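O-methyltransferase (Bacillus halodurans, PDB 2GPY) is a putative O-methyltransferase that probably transfers a methyl group from S-adenosylmethionine to an oxygen of an acceptor not yet identified. Local coordinates at residues Thr199-Phe202 and Ile208-Ser211; Gln25-Ala30 and Ala69-Gln74; Glu108-Asp113 and Gly118-Leu123; Gly137-Phe142 and Gln189-His194. All coordinates share one frame; numbering follows the deposited sequence.

Contact 1: Thr199-Phe202 and Ile208-Ser211; sequences TRIF and IAIS
Ile-210, Thr-199 and Phe-202 bury the most surface in this antiparallel beta hairpin, whose strands 197-202 and 208-213 end the mixed sheet of a class I methyltransferase fold (strand order 3-2-1-4-5-7-6). Ile-210 and Arg-200 make a hydrogen-bonded pair: Ile-210 N donates to Arg-200 O at 2.8 Å, and Arg-200 N returns a bond of 3.1 Å to Ile-210 O. Beta-branched and apolar, Ile-210 suits a buried strand. Its CD1 methyl lies over one face of the Phe-202 ring, although the modelled separation is doubtfully short. Phe-202 N also donates to Ile-208 O at 2.8 Å. Met-52 and Leu-49 of the second subunit pack on Ile-210 and Phe-202 respectively, so this face belongs to the dimer contact. On the other face, under helix 189-193, Thr-199 and Ser-211 form a non-hydrogen-bonded pair. A valine in place of Thr-199 would keep the branched shape but is likely to leave the buried Ser-211 hydroxyl without its mate. With Thr-199 OG1 beside its own backbone N (chi1 -61°), that hydroxyl meets Ser-211 OG at 2.7 Å.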
loop_
_atom_site.group_PDB
_atom_site.type_symbol
_atom_site.label_atom_id
_atom_site.label_comp_id
_atom_site.label_asym_id
_atom_site.label_seq_id
_atom_site.Cartn_x
_atom_site.Cartn_y
_atom_site.Cartn_z
ATOM N N THR B 199 5.821 9.499 3.531
ATOM C CA THR B 199 6.385 8.866 2.321
ATOM C C THR B 199 7.317 7.705 2.662
ATOM O O THR B 199 8.189 7.833 3.528
ATOM C CB THR B 199 7.136 9.903 1.445
ATOM O OG1 THR B 199 6.223 10.921 1.014
ATOM C CG2 THR B 199 7.771 9.231 0.197
ATOM N N ARG B 200 7.116 6.573 1.997
ATOM C CA ARG B 200 8.060 5.457 2.065
ATOM C C ARG B 200 8.407 5.022 0.655
ATOM O O ARG B 200 7.612 5.220 -0.280
ATOM C CB ARG B 200 7.485 4.275 2.850
ATOM C CG ARG B 200 7.009 4.661 4.245
ATOM C CD ARG B 200 7.344 3.614 5.272
ATOM N NE ARG B 200 8.698 3.790 5.779
ATOM C CZ ARG B 200 9.695 2.939 5.581
ATOM N NH1 ARG B 200 9.499 1.825 4.888
ATOM N NH2 ARG B 200 10.891 3.205 6.088
ATOM N N ILE B 201 9.599 4.447 0.500
ATOM C CA ILE B 201 10.042 3.940 -0.810
ATOM C C ILE B 201 10.003 2.434 -0.785
ATOM O O ILE B 201 10.613 1.831 0.099
ATOM C CB ILE B 201 11.488 4.383 -1.159
ATOM C CG1 ILE B 201 11.555 5.931 -1.290
ATOM C CG2 ILE B 201 11.923 3.691 -2.491
ATOM C CD1 ILE B 201 12.929 6.471 -1.330
ATOM N N PHE B 202 9.278 1.832 -1.734
ATOM C CA PHE B 202 9.156 0.368 -1.813
ATOM C C PHE B 202 10.114 -0.182 -2.864
ATOM O O PHE B 202 10.134 0.318 -3.981
ATOM C CB PHE B 202 7.720 -0.047 -2.168
ATOM C CG PHE B 202 6.754 -0.024 -0.997
ATOM C CD1 PHE B 202 7.184 0.297 0.294
ATOM C CD2 PHE B 202 5.420 -0.373 -1.183
ATOM C CE1 PHE B 202 6.292 0.318 1.371
ATOM C CE2 PHE B 202 4.519 -0.361 -0.113
ATOM C CZ PHE B 202 4.963 -0.017 1.170
ATOM N N ILE B 208 9.385 2.605 -6.137
ATOM C CA ILE B 208 8.151 3.362 -6.148
ATOM C C ILE B 208 8.026 4.049 -4.804
ATOM O O ILE B 208 8.036 3.376 -3.767
ATOM C CB ILE B 208 6.936 2.471 -6.351
ATOM C CG1 ILE B 208 7.064 1.642 -7.655
ATOM C CG2 ILE B 208 5.648 3.353 -6.382
ATOM C CD1 ILE B 208 5.952 0.601 -7.792
ATOM N N ALA B 209 7.944 5.378 -4.807
ATOM C CA ALA B 209 7.669 6.082 -3.553
ATOM C C ALA B 209 6.167 6.200 -3.416
ATOM O O ALA B 209 5.464 6.498 -4.401
ATOM C CB ALA B 209 8.292 7.441 -3.567
ATOM N N ILE B 210 5.668 5.914 -2.224
ATOM C CA ILE B 210 4.236 6.046 -1.934
ATOM C C ILE B 210 4.107 7.092 -0.851
ATOM O O ILE B 210 4.510 6.876 0.297
ATOM C CB ILE B 210 3.637 4.730 -1.464
ATOM C CG1 ILE B 210 3.858 3.665 -2.551
ATOM C CG2 ILE B 210 2.148 4.878 -1.209
ATOM C CD1 ILE B 210 4.292 2.408 -1.948
ATOM N N SER B 211 3.601 8.251 -1.242
ATOM C CA SER B 211 3.418 9.353 -0.309
ATOM C C SER B 211 1.954 9.418 0.064
ATOM O O SER B 211 1.099 9.592 -0.801
ATOM C CB SER B 211 3.850 10.681 -0.969
ATOM O OG SER B 211 5.174 10.580 -1.463
#

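Contact 2: Gln25-Ala30 and Ala69-Gln74; sequences QMEREA and AIRMAQ
Selenomethionine Met-26 and Ile-70 provide the apolar part of this contact between helix 21-32, near the N terminus, and helix 67-75, which follows the first strand of the Rossmann-like sheet. Both side chains point toward the other helix, and the CE methyl of Met-26 lies 3.9 Å from Ile-70 CD1. A methionine, here selenomethionine, suits the place because its long side chain can cross the gap between helices that stand well apart, with CA of Met-26 and CA of Ile-70 10.5 Å from each other. The chain runs extended to the selenium and bends only there (chi3 70°), which turns CE beside the isoleucine. His-97 of helix 88-100, which packs on both Met-26 and Ile-70, binds a zinc ion with Glu-29 and Glu-93.

The electrostatic part lies alongside. Glu-27 OE2 comes within 4.3 Å of Arg-71 NH1, but well out of the guanidinium plane, so opposite charges are near each other without a salt bridge. Tyr-67 OH bonds to both of these atoms, while Glu-27 OE1 and Arg-71 NH2 have salt bridges of their own with Arg-19 and Glu-44.

The chemistry implies a light junction: one isoleucine methyl against the end of the selenomethionine, and a charge pair bridged by a tyrosine hydroxyl.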
loop_
_atom_site.group_PDB
_atom_site.type_symbol
_atom_site.label_atom_id
_atom_site.label_comp_id
_atom_site.label_asym_id
_atom_site.label_seq_id
_atom_site.Cartn_x
_atom_site.Cartn_y
_atom_site.Cartn_z
ATOM N N GLN B 25 1.616 -6.445 -27.052
ATOM C CA GLN B 25 2.063 -5.768 -28.251
ATOM C C GLN B 25 2.474 -4.326 -27.951
ATOM O O GLN B 25 3.419 -3.808 -28.561
ATOM C CB GLN B 25 0.965 -5.807 -29.323
ATOM C CG GLN B 25 1.341 -5.197 -30.694
ATOM C CD GLN B 25 2.376 -6.013 -31.487
ATOM O OE1 GLN B 25 2.545 -7.219 -31.282
ATOM N NE2 GLN B 25 3.063 -5.347 -32.415
HETATM N N MSE B 26 1.760 -3.676 -27.038
HETATM C CA MSE B 26 2.140 -2.316 -26.580
HETATM C C MSE B 26 3.492 -2.314 -25.862
HETATM O O MSE B 26 4.301 -1.391 -26.037
HETATM C CB MSE B 26 1.060 -1.714 -25.673
HETATM C CG MSE B 26 -0.178 -1.224 -26.423
HETATM SE SE MSE B 26 -1.539 -0.603 -25.158
HETATM C CE MSE B 26 -0.673 0.933 -24.557
ATOM N N GLU B 27 3.737 -3.347 -25.062
ATOM C CA GLU B 27 5.014 -3.486 -24.357
ATOM C C GLU B 27 6.183 -3.645 -25.310
ATOM O O GLU B 27 7.197 -2.963 -25.153
ATOM C CB GLU B 27 4.990 -4.663 -23.393
ATOM C CG GLU B 27 3.954 -4.490 -22.294
ATOM C CD GLU B 27 3.656 -5.786 -21.602
ATOM O OE1 GLU B 27 4.103 -6.843 -22.106
ATOM O OE2 GLU B 27 2.971 -5.757 -20.576
ATOM N N ARG B 28 6.054 -4.557 -26.274
ATOM C CA ARG B 28 7.100 -4.763 -27.278
ATOM C C ARG B 28 7.299 -3.508 -28.118
ATOM O O ARG B 28 8.430 -3.161 -28.464
ATOM C CB ARG B 28 6.794 -5.966 -28.176
ATOM C CG ARG B 28 7.040 -7.323 -27.500
ATOM C CD ARG B 28 6.994 -8.468 -28.541
ATOM N NE ARG B 28 5.726 -8.466 -29.281
ATOM C CZ ARG B 28 4.583 -8.994 -28.834
ATOM N NH1 ARG B 28 4.526 -9.591 -27.646
ATOM N NH2 ARG B 28 3.486 -8.923 -29.580
ATOM N N GLU B 29 6.206 -2.815 -28.418
ATOM C CA GLU B 29 6.254 -1.559 -29.160
ATOM C C GLU B 29 6.998 -0.430 -28.435
ATOM O O GLU B 29 7.779 0.311 -29.046
ATOM C CB GLU B 29 4.845 -1.073 -29.451
ATOM C CG GLU B 29 4.828 0.098 -30.401
ATOM C CD GLU B 29 3.586 0.955 -30.286
ATOM O OE1 GLU B 29 2.445 0.433 -30.294
ATOM O OE2 GLU B 29 3.764 2.178 -30.209
ATOM N N ALA B 30 6.720 -0.278 -27.149
ATOM C CA ALA B 30 7.402 0.698 -26.318
ATOM C C ALA B 30 8.894 0.414 -26.350
ATOM O O ALA B 30 9.696 1.350 -26.492
ATOM C CB ALA B 30 6.877 0.635 -24.887
ATOM N N ALA B 69 -2.093 4.098 -17.980
ATOM C CA ALA B 69 -3.493 4.516 -17.864
ATOM C C ALA B 69 -4.381 3.307 -18.151
ATOM O O ALA B 69 -5.328 3.025 -17.419
ATOM C CB ALA B 69 -3.836 5.646 -18.844
ATOM N N ILE B 70 -4.085 2.614 -19.250
ATOM C CA ILE B 70 -4.833 1.421 -19.647
ATOM C C ILE B 70 -4.800 0.315 -18.604
ATOM O O ILE B 70 -5.854 -0.211 -18.234
ATOM C CB ILE B 70 -4.399 0.905 -21.045
ATOM C CG1 ILE B 70 -4.959 1.867 -22.111
ATOM C CG2 ILE B 70 -4.890 -0.517 -21.287
ATOM C CD1 ILE B 70 -4.325 1.708 -23.507
ATOM N N ARG B 71 -3.604 -0.046 -18.139
ATOM C CA ARG B 71 -3.491 -1.131 -17.185
ATOM C C ARG B 71 -4.136 -0.806 -15.841
ATOM O O ARG B 71 -4.753 -1.687 -15.210
ATOM C CB ARG B 71 -2.029 -1.521 -17.046
ATOM C CG ARG B 71 -1.617 -2.209 -18.342
ATOM C CD ARG B 71 -0.660 -3.306 -18.151
ATOM N NE ARG B 71 -1.180 -4.373 -17.301
ATOM C CZ ARG B 71 -0.394 -5.227 -16.672
ATOM N NH1 ARG B 71 0.908 -5.127 -16.835
ATOM N NH2 ARG B 71 -0.904 -6.182 -15.874
HETATM N N MSE B 72 -4.047 0.459 -15.414
HETATM C CA MSE B 72 -4.791 0.876 -14.210
HETATM C C MSE B 72 -6.311 0.816 -14.391
HETATM O O MSE B 72 -7.037 0.324 -13.481
HETATM C CB MSE B 72 -4.395 2.302 -13.756
HETATM C CG MSE B 72 -2.952 2.354 -13.288
HETATM SE SE MSE B 72 -2.465 4.131 -12.528
HETATM C CE MSE B 72 -2.579 5.245 -14.163
ATOM N N ALA B 73 -6.801 1.302 -15.541
ATOM C CA ALA B 73 -8.238 1.236 -15.814
ATOM C C ALA B 73 -8.718 -0.219 -15.829
ATOM O O ALA B 73 -9.791 -0.523 -15.317
ATOM C CB ALA B 73 -8.594 1.935 -17.152
ATOM N N GLN B 74 -7.929 -1.112 -16.426
ATOM C CA GLN B 74 -8.308 -2.525 -16.469
ATOM C C GLN B 74 -8.300 -3.150 -15.074
ATOM O O GLN B 74 -9.157 -3.995 -14.772
ATOM C CB GLN B 74 -7.383 -3.306 -17.392
ATOM C CG GLN B 74 -7.592 -3.000 -18.856
ATOM C CD GLN B 74 -6.677 -3.843 -19.725
ATOM O OE1 GLN B 74 -7.109 -4.391 -20.731
ATOM N NE2 GLN B 74 -5.411 -3.960 -19.331
#

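Contact 3: Glu108-Asp113 and Gly118-Leu123; sequences ELLFGD and GEKLEL
Leu-110 points from strand 107-111 at the short helix 118-122 and meets two of its side chains at different angles. With Leu-121 the approach is tip to tip: the CD1 methyl of Leu-110 stops 3.9 Å from Leu-121 CD1, an ordinary van der Waals separation. Lys-120 instead passes obliquely across the end of the same leucine. Its CE methylene lies 3.9 Å from Leu-110 CD2 and 4.0 Å from Leu-110 CD1, so it touches both branches of the fork.

The lysine gets there because its CG is anti to the backbone N (chi1 -174°) and the chain stays extended as far as CE, spanning the gap between helix and strand. The bend comes only at the last torsion (chi4 87°), which turns NZ aside once CE has met the leucine. Lysine suits this exposed position since its methylenes can cover an apolar neighbour while its amine remains at the surface. Leu-121, by contrast, is buried, and it also rests on Ile-84 of strand 80-85 and on Met-149. Leu-110 packs on Val-82, within the parallel pairing of strands 107-111 and 80-85.

The helix belongs to the crossover from strand 107-111, outermost on this side of the sheet within the chain, to the parallel strand 127-133, as expected of a Rossmann-like fold. The packing is therefore between a strand face and the helix that soon follows it. Chemically it rests on dispersion between methyls and methylenes. The nearest opposite charge, Glu-108 OE2, is 6.2 Å from Lys-120 NZ and bonds to Tyr-124 OH, so any attraction between the two is probably only long-range.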
loop_
_atom_site.group_PDB
_atom_site.type_symbol
_atom_site.label_atom_id
_atom_site.label_comp_id
_atom_site.label_asym_id
_atom_site.label_seq_id
_atom_site.Cartn_x
_atom_site.Cartn_y
_atom_site.Cartn_z
ATOM N N GLU B 108 -9.635 9.726 -19.531
ATOM C CA GLU B 108 -9.715 11.036 -20.194
ATOM C C GLU B 108 -8.288 11.506 -20.498
ATOM O O GLU B 108 -7.501 11.699 -19.589
ATOM C CB GLU B 108 -10.423 12.071 -19.306
ATOM C CG GLU B 108 -10.527 13.455 -19.980
ATOM C CD GLU B 108 -11.152 14.537 -19.097
ATOM O OE1 GLU B 108 -11.573 14.252 -17.951
ATOM O OE2 GLU B 108 -11.226 15.693 -19.569
ATOM N N LEU B 109 -7.957 11.675 -21.770
ATOM C CA LEU B 109 -6.596 12.052 -22.115
ATOM C C LEU B 109 -6.545 13.527 -22.464
ATOM O O LEU B 109 -7.312 14.012 -23.297
ATOM C CB LEU B 109 -6.066 11.243 -23.311
ATOM C CG LEU B 109 -5.981 9.731 -23.147
ATOM C CD1 LEU B 109 -5.342 9.158 -24.432
ATOM C CD2 LEU B 109 -5.151 9.374 -21.889
ATOM N N LEU B 110 -5.619 14.222 -21.833
ATOM C CA LEU B 110 -5.448 15.629 -22.079
ATOM C C LEU B 110 -4.115 15.824 -22.791
ATOM O O LEU B 110 -3.098 15.235 -22.436
ATOM C CB LEU B 110 -5.501 16.423 -20.774
ATOM C CG LEU B 110 -6.826 16.399 -19.987
ATOM C CD1 LEU B 110 -6.714 17.280 -18.755
ATOM C CD2 LEU B 110 -7.983 16.854 -20.854
ATOM N N PHE B 111 -4.157 16.623 -23.837
ATOM C CA PHE B 111 -2.968 16.960 -24.546
ATOM C C PHE B 111 -2.549 18.336 -24.094
ATOM O O PHE B 111 -3.240 19.322 -24.367
ATOM C CB PHE B 111 -3.270 16.979 -26.035
ATOM C CG PHE B 111 -2.166 17.528 -26.853
ATOM C CD1 PHE B 111 -0.886 16.992 -26.757
ATOM C CD2 PHE B 111 -2.400 18.591 -27.736
ATOM C CE1 PHE B 111 0.153 17.514 -27.548
ATOM C CE2 PHE B 111 -1.374 19.101 -28.498
ATOM C CZ PHE B 111 -0.088 18.553 -28.400
ATOM N N GLY B 112 -1.382 18.424 -23.479
ATOM C CA GLY B 112 -0.883 19.732 -23.088
ATOM C C GLY B 112 0.296 19.621 -22.179
ATOM O O GLY B 112 0.697 18.534 -21.805
ATOM N N ASP B 113 0.853 20.772 -21.825
ATOM C CA ASP B 113 1.905 20.848 -20.829
ATOM C C ASP B 113 1.256 20.902 -19.445
ATOM O O ASP B 113 0.541 21.864 -19.134
ATOM C CB ASP B 113 2.709 22.129 -21.078
ATOM C CG ASP B 113 3.928 22.254 -20.170
ATOM O OD1 ASP B 113 3.854 21.909 -18.975
ATOM O OD2 ASP B 113 4.963 22.739 -20.676
ATOM N N GLY B 118 -2.677 23.558 -14.736
ATOM C CA GLY B 118 -3.099 23.583 -13.335
ATOM C C GLY B 118 -4.502 24.132 -13.115
ATOM O O GLY B 118 -5.318 23.513 -12.421
ATOM N N GLU B 119 -4.793 25.281 -13.726
ATOM C CA GLU B 119 -6.076 25.962 -13.531
ATOM C C GLU B 119 -7.255 25.157 -14.092
ATOM O O GLU B 119 -8.357 25.200 -13.542
ATOM C CB GLU B 119 -6.043 27.380 -14.124
ATOM C CG GLU B 119 -4.720 28.137 -13.935
ATOM C CD GLU B 119 -4.648 28.938 -12.640
ATOM O OE1 GLU B 119 -4.793 28.353 -11.536
ATOM O OE2 GLU B 119 -4.431 30.169 -12.732
ATOM N N LYS B 120 -7.009 24.417 -15.173
ATOM C CA LYS B 120 -7.993 23.517 -15.767
ATOM C C LYS B 120 -8.275 22.359 -14.806
ATOM O O LYS B 120 -9.421 21.973 -14.560
ATOM C CB LYS B 120 -7.431 22.947 -17.074
ATOM C CG LYS B 120 -8.400 22.111 -17.885
ATOM C CD LYS B 120 -7.670 21.423 -19.028
ATOM C CE LYS B 120 -8.608 20.577 -19.878
ATOM N NZ LYS B 120 -9.236 21.399 -20.965
ATOM N N LEU B 121 -7.209 21.804 -14.259
ATOM C CA LEU B 121 -7.350 20.636 -13.408
ATOM C C LEU B 121 -7.922 20.935 -12.031
ATOM O O LEU B 121 -8.569 20.076 -11.436
ATOM C CB LEU B 121 -6.040 19.854 -13.380
ATOM C CG LEU B 121 -6.194 18.970 -14.630
ATOM C CD1 LEU B 121 -5.134 19.182 -15.710
ATOM C CD2 LEU B 121 -6.389 17.519 -14.242
ATOM N N GLU B 122 -7.710 22.152 -11.542
ATOM C CA GLU B 122 -8.326 22.594 -10.298
ATOM C C GLU B 122 -9.838 22.444 -10.346
ATOM O O GLU B 122 -10.472 22.241 -9.312
ATOM C CB GLU B 122 -7.955 24.048 -9.998
ATOM C CG GLU B 122 -6.677 24.208 -9.196
ATOM C CD GLU B 122 -5.900 25.463 -9.564
ATOM O OE1 GLU B 122 -6.528 26.525 -9.754
ATOM O OE2 GLU B 122 -4.655 25.385 -9.663
ATOM N N LEU B 123 -10.406 22.541 -11.547
ATOM C CA LEU B 123 -11.857 22.457 -11.747
ATOM C C LEU B 123 -12.401 21.061 -11.436
ATOM O O LEU B 123 -13.554 20.924 -11.035
ATOM C CB LEU B 123 -12.256 22.877 -13.180
ATOM C CG LEU B 123 -11.983 24.285 -13.760
ATOM C CD1 LEU B 123 -12.671 24.467 -15.123
ATOM C CD2 LEU B 123 -12.392 25.415 -12.817
#

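Contact 4: Gly137-Phe142 and Gln189-His194; sequences GQYRRF and QWLLEH. With ZN (zinc ion), chain J.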
loop_
_atom_site.group_PDB
_atom_site.type_symbol
_atom_site.label_atom_id
_atom_site.label_comp_id
_atom_site.label_asym_id
_atom_site.label_seq_id
_atom_site.Cartn_x
_atom_site.Cartn_y
_atom_site.Cartn_z
ATOM N N GLY B 137 11.028 14.793 -16.799
ATOM C CA GLY B 137 11.424 16.161 -16.457
ATOM C C GLY B 137 10.359 16.815 -15.604
ATOM O O GLY B 137 9.181 16.394 -15.641
ATOM N N GLN B 138 10.769 17.804 -14.807
ATOM C CA GLN B 138 9.842 18.635 -14.040
ATOM C C GLN B 138 9.130 17.920 -12.881
ATOM O O GLN B 138 8.113 18.396 -12.381
ATOM C CB GLN B 138 8.816 19.286 -14.970
ATOM C CG GLN B 138 9.450 20.306 -15.951
ATOM C CD GLN B 138 8.558 20.569 -17.134
ATOM O OE1 GLN B 138 8.123 19.641 -17.830
ATOM N NE2 GLN B 138 8.277 21.843 -17.380
ATOM N N TYR B 139 9.695 16.798 -12.447
ATOM C CA TYR B 139 9.111 15.964 -11.395
ATOM C C TYR B 139 8.707 16.782 -10.142
ATOM O O TYR B 139 7.589 16.683 -9.655
ATOM C CB TYR B 139 10.121 14.870 -11.020
ATOM C CG TYR B 139 9.798 14.065 -9.783
ATOM C CD1 TYR B 139 8.637 13.299 -9.702
ATOM C CD2 TYR B 139 10.678 14.042 -8.706
ATOM C CE1 TYR B 139 8.349 12.536 -8.544
ATOM C CE2 TYR B 139 10.418 13.279 -7.574
ATOM C CZ TYR B 139 9.250 12.547 -7.487
ATOM O OH TYR B 139 9.015 11.798 -6.343
ATOM N N ARG B 140 9.620 17.600 -9.644
ATOM C CA ARG B 140 9.352 18.394 -8.435
ATOM C C ARG B 140 8.256 19.437 -8.655
ATOM O O ARG B 140 7.423 19.657 -7.770
ATOM C CB ARG B 140 10.591 19.159 -8.026
ATOM C CG ARG B 140 11.621 18.386 -7.303
ATOM C CD ARG B 140 12.034 19.238 -6.115
ATOM N NE ARG B 140 13.475 19.303 -5.920
ATOM C CZ ARG B 140 14.058 19.779 -4.826
ATOM N NH1 ARG B 140 13.324 20.220 -3.810
ATOM N NH2 ARG B 140 15.379 19.805 -4.746
ATOM N N ARG B 141 8.286 20.101 -9.811
ATOM C CA ARG B 141 7.265 21.096 -10.141
ATOM C C ARG B 141 5.907 20.420 -10.266
ATOM O O ARG B 141 4.911 20.965 -9.796
ATOM C CB ARG B 141 7.603 21.869 -11.429
ATOM C CG ARG B 141 8.819 22.772 -11.292
ATOM C CD ARG B 141 8.912 23.679 -12.492
ATOM N NE ARG B 141 8.322 24.986 -12.204
ATOM C CZ ARG B 141 8.067 25.912 -13.125
ATOM N NH1 ARG B 141 8.320 25.675 -14.413
ATOM N NH2 ARG B 141 7.546 27.078 -12.759
ATOM N N PHE B 142 5.872 19.216 -10.857
ATOM C CA PHE B 142 4.623 18.463 -10.952
ATOM C C PHE B 142 4.077 18.092 -9.579
ATOM O O PHE B 142 2.858 18.171 -9.332
ATOM C CB PHE B 142 4.794 17.163 -11.750
ATOM C CG PHE B 142 5.070 17.371 -13.206
ATOM C CD1 PHE B 142 4.634 18.521 -13.861
ATOM C CD2 PHE B 142 5.754 16.396 -13.927
ATOM C CE1 PHE B 142 4.883 18.702 -15.222
ATOM C CE2 PHE B 142 6.027 16.584 -15.301
ATOM C CZ PHE B 142 5.583 17.725 -15.934
ATOM N N GLN B 189 15.776 13.178 -0.821
ATOM C CA GLN B 189 15.581 13.832 0.472
ATOM C C GLN B 189 14.383 14.786 0.496
ATOM O O GLN B 189 13.623 14.760 1.466
ATOM C CB GLN B 189 16.855 14.481 1.026
ATOM C CG GLN B 189 17.681 13.522 1.918
ATOM C CD GLN B 189 16.818 12.648 2.857
ATOM O OE1 GLN B 189 16.717 11.434 2.671
ATOM N NE2 GLN B 189 16.192 13.272 3.852
ATOM N N TRP B 190 14.163 15.555 -0.610
ATOM C CA TRP B 190 13.117 16.592 -0.533
ATOM C C TRP B 190 11.773 15.911 -0.424
ATOM O O TRP B 190 10.886 16.379 0.280
ATOM C CB TRP B 190 13.150 17.559 -1.738
ATOM C CG TRP B 190 12.641 16.966 -3.013
ATOM C CD1 TRP B 190 13.387 16.458 -4.037
ATOM C CD2 TRP B 190 11.257 16.792 -3.400
ATOM N NE1 TRP B 190 12.554 15.973 -5.038
ATOM C CE2 TRP B 190 11.249 16.169 -4.669
ATOM C CE3 TRP B 190 10.030 17.106 -2.798
ATOM C CZ2 TRP B 190 10.061 15.850 -5.341
ATOM C CZ3 TRP B 190 8.849 16.785 -3.474
ATOM C CH2 TRP B 190 8.880 16.164 -4.729
ATOM N N LEU B 191 11.638 14.781 -1.106
ATOM C CA LEU B 191 10.391 14.056 -1.090
ATOM C C LEU B 191 10.167 13.474 0.300
ATOM O O LEU B 191 9.077 13.581 0.863
ATOM C CB LEU B 191 10.419 12.932 -2.133
ATOM C CG LEU B 191 9.145 12.099 -2.141
ATOM C CD1 LEU B 191 7.906 12.982 -2.407
ATOM C CD2 LEU B 191 9.279 10.995 -3.193
ATOM N N LEU B 192 11.220 12.876 0.857
ATOM C CA LEU B 192 11.091 12.146 2.116
ATOM C C LEU B 192 10.784 13.033 3.332
ATOM O O LEU B 192 10.233 12.536 4.328
ATOM C CB LEU B 192 12.324 11.271 2.345
ATOM C CG LEU B 192 12.463 10.187 1.265
ATOM C CD1 LEU B 192 13.848 9.538 1.257
ATOM C CD2 LEU B 192 11.362 9.146 1.372
ATOM N N GLU B 193 11.120 14.326 3.256
ATOM C CA GLU B 193 10.913 15.252 4.384
ATOM C C GLU B 193 9.878 16.366 4.137
ATOM O O GLU B 193 9.712 17.283 4.957
ATOM C CB GLU B 193 12.246 15.818 4.896
ATOM C CG GLU B 193 13.086 16.597 3.899
ATOM C CD GLU B 193 14.375 17.128 4.536
ATOM O OE1 GLU B 193 14.885 16.506 5.506
ATOM O OE2 GLU B 193 14.885 18.179 4.078
ATOM N N HIS B 194 9.175 16.258 3.011
ATOM C CA HIS B 194 8.053 17.128 2.680
ATOM C C HIS B 194 6.935 16.925 3.703
ATOM O O HIS B 194 6.432 15.796 3.862
ATOM C CB HIS B 194 7.497 16.728 1.313
ATOM C CG HIS B 194 7.081 17.891 0.480
ATOM N ND1 HIS B 194 5.888 18.558 0.677
ATOM C CD2 HIS B 194 7.714 18.532 -0.530
ATOM C CE1 HIS B 194 5.799 19.550 -0.190
ATOM N NE2 HIS B 194 6.897 19.562 -0.927
HETATM ZN ZN ZN J . 6.914 21.127 -2.259
HETATM O O HOH W 1 8.948 20.969 -2.685
#
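The guanidinium of Arg-140 lies flat on the indole of Trp-190, the two planes only 3° apart and their centres separated by 3.9 Å. This is a stacked cation-pi contact, and the aliphatic chain extends it: Arg-140 CD stands over the five-membered ring, 3.5 Å from its centroid, in a CH-pi contact. Bends at chi2 and chi3 lay the arginine along the ring. Trp-190 presents its face because its CG sits between the backbone N and the carbonyl carbon, the crowded position (chi1 74°). Its opposite indole face rests on CB of Leu-191.

Tyr-139 comes at the edge of the indole, with CE2 3.4 Å from Trp-190 CZ2 and the planes at 59°, an oblique meeting. Its ring reaches on toward helix 189-193, so that OH approaches Leu-191 CD2 at 3.3 Å while hydrogen-bonding to Ser-158 of the sheet. Phe-143 packs edge-to-face on Trp-190. With an alanine in place of Trp-190, the Arg-140 guanidinium would probably lose the surface that holds it flat and be set free to turn, and a gap would open beside Tyr-139.

Next to this packing His-194 NE2 binds a zinc ion at 2.1 Å, together with a water and Asp-144 of helix 139-146. The metal thus ties helix 139-146 to segment 189-194 beside the aromatic packing. The chemistry suits a partly exposed junction: an indole offers a cation a broad polarisable face, and Arg-140 can stack there while staying at the surface.

Overall arrangement
From the N terminus, contact 2 closes first, bringing helix 67-75 back to helix 21-32 after the first strand. Contact 3 then closes a short turn between strand 107-111 and helix 118-122, on the far side of the chain's centre from contact 1. Contact 4 spans 46 residues, partly unmodelled, to join helices 139-146 and 189-193, and contact 1 ends the series as the hairpin of the last two strands. The four loops follow one another without nesting or crossing. Contacts 1 and 4 alone touch: Leu-191 CD2 packs on Ala-209 CB at 3.7 Å, setting helix 189-193 on the hairpin. Contacts 1 and 3 lie at opposite ends of the same sheet, centres about 25 Å apart.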